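Local coordinates for leucine-rich-repeat protein (Methanosarcina barkeri, PDB 4WNR), which binds GDP through its Roc G-domain, with a COR-A region following in this construct, and is a Roco-family protein that may have serine/threonine kinase activity, at residues V297-M302 / E340-L345. Residues are numbered along the deposited sequence; the frame is centred on the assembly and turned at random.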
ATOM      1  N   VAL A 297      20.547   4.666  19.487  1.00 99.86           N
ATOM      2  CA  VAL A 297      20.810   6.054  19.093  1.00 97.80           C
ATOM      3  C   VAL A 297      21.446   6.052  17.702  1.00 96.79           C
ATOM      4  O   VAL A 297      22.536   5.510  17.505  1.00 96.16           O
ATOM      5  CB  VAL A 297      21.689   6.819  20.119  1.00 98.36           C
ATOM      6  CG1 VAL A 297      21.041   6.785  21.496  1.00 97.84           C
ATOM      7  CG2 VAL A 297      23.111   6.273  20.188  1.00 99.36           C
ATOM      8  N   LEU A 298      20.748   6.642  16.737  1.00 96.56           N
ATOM      9  CA  LEU A 298      21.164   6.583  15.339  1.00 96.67           C
ATOM     10  C   LEU A 298      21.717   7.922  14.861  1.00 97.79           C
ATOM     11  O   LEU A 298      20.961   8.832  14.521  1.00 98.74           O
ATOM     12  CB  LEU A 298      19.992   6.144  14.454  1.00 95.60           C
ATOM     13  CG  LEU A 298      20.278   5.943  12.962  1.00 94.93           C
ATOM     14  CD1 LEU A 298      21.272   4.812  12.740  1.00 94.96           C
ATOM     15  CD2 LEU A 298      18.985   5.674  12.211  1.00 94.98           C
ATOM     16  N   ARG A 299      23.043   8.031  14.852  1.00 98.36           N
ATOM     17  CA  ARG A 299      23.728   9.166  14.237  1.00 99.40           C
ATOM     18  C   ARG A 299      23.806   8.911  12.738  1.00 96.08           C
ATOM     19  O   ARG A 299      24.020   7.777  12.310  1.00 94.78           O
ATOM     20  CB  ARG A 299      25.134   9.339  14.821  1.00102.31           C
ATOM     21  CG  ARG A 299      25.158   9.469  16.337  1.00104.65           C
ATOM     22  CD  ARG A 299      26.521   9.886  16.862  1.00107.31           C
ATOM     23  NE  ARG A 299      26.483  10.174  18.298  1.00109.26           N
ATOM     24  CZ  ARG A 299      26.100  11.332  18.842  1.00110.02           C
ATOM     25  NH1 ARG A 299      25.711  12.355  18.081  1.00110.05           N
ATOM     26  NH2 ARG A 299      26.105  11.470  20.164  1.00110.14           N
ATOM     27  N   PHE A 300      23.644   9.964  11.941  1.00 94.08           N
ATOM     28  CA  PHE A 300      23.556   9.815  10.482  1.00 93.44           C
ATOM     29  C   PHE A 300      24.883   9.417   9.824  1.00 94.82           C
ATOM     30  O   PHE A 300      24.908   9.035   8.654  1.00 96.07           O
ATOM     31  CB  PHE A 300      22.996  11.087   9.835  1.00 92.19           C
ATOM     32  CG  PHE A 300      21.678  11.544  10.413  1.00 91.50           C
ATOM     33  CD1 PHE A 300      20.700  10.626  10.791  1.00 90.90           C
ATOM     34  CD2 PHE A 300      21.408  12.897  10.566  1.00 90.58           C
ATOM     35  CE1 PHE A 300      19.492  11.051  11.320  1.00 89.55           C
ATOM     36  CE2 PHE A 300      20.200  13.326  11.090  1.00 89.64           C
ATOM     37  CZ  PHE A 300      19.240  12.403  11.469  1.00 89.00           C
ATOM     38  N   SER A 301      25.975   9.503  10.579  1.00 96.01           N
ATOM     39  CA  SER A 301      27.267   8.970  10.144  1.00 96.90           C
ATOM     40  C   SER A 301      27.268   7.437  10.111  1.00 97.12           C
ATOM     41  O   SER A 301      28.056   6.830   9.383  1.00 96.89           O
ATOM     42  CB  SER A 301      28.381   9.467  11.069  1.00 97.32           C
ATOM     43  OG  SER A 301      28.095   9.154  12.422  1.00 97.40           O
ATOM     44  N   MET A 302      26.385   6.823  10.896  1.00 97.04           N
ATOM     45  CA  MET A 302      26.300   5.362  10.998  1.00 96.77           C
ATOM     46  C   MET A 302      25.600   4.714   9.800  1.00 97.14           C
ATOM     47  O   MET A 302      25.779   3.521   9.549  1.00 96.51           O
ATOM     48  CB  MET A 302      25.553   4.959  12.273  1.00 96.46           C
ATOM     49  CG  MET A 302      26.131   5.524  13.562  1.00 96.40           C
ATOM     50  SD  MET A 302      25.147   5.084  15.007  1.00 96.84           S
ATOM     51  CE  MET A 302      25.398   3.309  15.065  1.00 97.24           C
ATOM     52  N   GLU A 340      19.426  17.554  15.762  1.00107.70           N
ATOM     53  CA  GLU A 340      19.394  17.697  14.301  1.00107.21           C
ATOM     54  C   GLU A 340      20.245  16.668  13.547  1.00105.08           C
ATOM     55  O   GLU A 340      20.107  16.531  12.331  1.00104.69           O
ATOM     56  CB  GLU A 340      19.827  19.111  13.896  1.00107.74           C
ATOM     57  CG  GLU A 340      18.950  20.223  14.459  1.00108.97           C
ATOM     58  CD  GLU A 340      17.494  20.118  14.031  1.00110.72           C
ATOM     59  OE1 GLU A 340      17.229  19.720  12.876  1.00112.75           O
ATOM     60  OE2 GLU A 340      16.610  20.439  14.853  1.00110.93           O
ATOM     61  N   GLU A 341      21.120  15.958  14.259  1.00103.65           N
ATOM     62  CA  GLU A 341      22.002  14.956  13.643  1.00104.19           C
ATOM     63  C   GLU A 341      21.749  13.520  14.132  1.00101.84           C
ATOM     64  O   GLU A 341      22.385  12.581  13.647  1.00 99.17           O
ATOM     65  CB  GLU A 341      23.465  15.339  13.889  1.00106.81           C
ATOM     66  CG  GLU A 341      24.441  14.791  12.853  1.00109.80           C
ATOM     67  CD  GLU A 341      25.867  15.272  13.063  1.00112.23           C
ATOM     68  OE1 GLU A 341      26.058  16.383  13.604  1.00113.40           O
ATOM     69  OE2 GLU A 341      26.804  14.541  12.677  1.00113.82           O
ATOM     70  N   THR A 342      20.828  13.346  15.080  1.00100.56           N
ATOM     71  CA  THR A 342      20.551  12.025  15.659  1.00 99.73           C
ATOM     72  C   THR A 342      19.056  11.762  15.841  1.00 98.04           C
ATOM     73  O   THR A 342      18.257  12.693  15.944  1.00 97.93           O
ATOM     74  CB  THR A 342      21.232  11.848  17.032  1.00100.92           C
ATOM     75  OG1 THR A 342      20.598  12.688  18.003  1.00103.37           O
ATOM     76  CG2 THR A 342      22.709  12.192  16.959  1.00100.36           C
ATOM     77  N   VAL A 343      18.697  10.480  15.887  1.00 97.09           N
ATOM     78  CA  VAL A 343      17.316  10.050  16.120  1.00 95.78           C
ATOM     79  C   VAL A 343      17.284   8.812  17.020  1.00 94.70           C
ATOM     80  O   VAL A 343      18.272   8.081  17.118  1.00 91.61           O
ATOM     81  CB  VAL A 343      16.570   9.753  14.800  1.00 95.80           C
ATOM     82  CG1 VAL A 343      16.381  11.026  13.986  1.00 96.56           C
ATOM     83  CG2 VAL A 343      17.303   8.700  13.977  1.00 96.15           C
ATOM     84  N   LEU A 344      16.139   8.587  17.662  1.00 95.78           N
ATOM     85  CA  LEU A 344      15.981   7.513  18.648  1.00 97.97           C
ATOM     86  C   LEU A 344      15.104   6.370  18.139  1.00 99.81           C
ATOM     87  O   LEU A 344      14.114   6.596  17.439  1.00100.40           O
ATOM     88  CB  LEU A 344      15.369   8.074  19.937  1.00 98.20           C
ATOM     89  CG  LEU A 344      15.214   7.115  21.126  1.00 97.71           C
ATOM     90  CD1 LEU A 344      16.571   6.682  21.659  1.00 98.47           C
ATOM     91  CD2 LEU A 344      14.391   7.761  22.232  1.00 97.75           C
ATOM     92  N   LEU A 345      15.484   5.147  18.508  1.00101.18           N
ATOM     93  CA  LEU A 345      14.676   3.946  18.281  1.00100.85           C
ATOM     94  C   LEU A 345      14.269   3.380  19.647  1.00101.22           C
ATOM     95  O   LEU A 345      15.035   2.630  20.255  1.00100.31           O
ATOM     96  CB  LEU A 345      15.466   2.898  17.484  1.00100.59           C
ATOM     97  CG  LEU A 345      15.510   3.021  15.954  1.00100.37           C
ATOM     98  CD1 LEU A 345      14.151   2.719  15.340  1.00100.43           C
ATOM     99  CD2 LEU A 345      16.013   4.387  15.504  1.00100.93           C
TER
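The Phe300 ring lies across the backbone of Glu341, whose O stands over one ring face, offset toward the rim at 3.2 Å from CD2. From CB outward, every side-chain atom of Phe300 lies near the residues leading into strand 342-344 or near Val343 within it: CB passes Glu341 O, CG and CD1 skirt the same oxygen, CE2 comes 3.4 Å from Glu340 O near the ring plane, and CE1 and CZ each lie 4.1 Å from Val343 CG1. Rotation of CG to the position anti to the carbonyl carbon (chi1 -54°) directs the ring this way, and the backbone N of Phe300 adds a weak hydrogen bond to Glu341 O, so one carbonyl meets both amide and ring.

Strands 297-299 and 342-344 are antiparallel, with 156° between their directions, and form part of the small three-stranded sheet of the COR-A domain, in which 342-344 is central and 336-337 lies beyond it. The hydrogen-bonded pair is Leu298 with Val343: Leu298 N reaches Val343 O at 2.9 Å and nearly straight (170°), and Val343 N returns a bond to Leu298 O at 3.1 Å. Side by side on one sheet face, Leu298 CB and Val343 CG2 are 3.7 Å apart; Ile326 of helix 322-331 touches both Leu298 and Phe300. Replacing Phe300 by an alanine would probably leave Glu341 O without the ring face against it and Val343 CG1 without its aromatic neighbour, while Ile326 would keep Leu298 but lose the ring.

On the other face, Arg299 runs alongside Thr342, its CG 3.7 Å from Thr342 CG2, which the guanidinium approaches obliquely. Farther along that face, Val297 CG1 makes a looser contact with Leu344 CD1 at 4.5 Å.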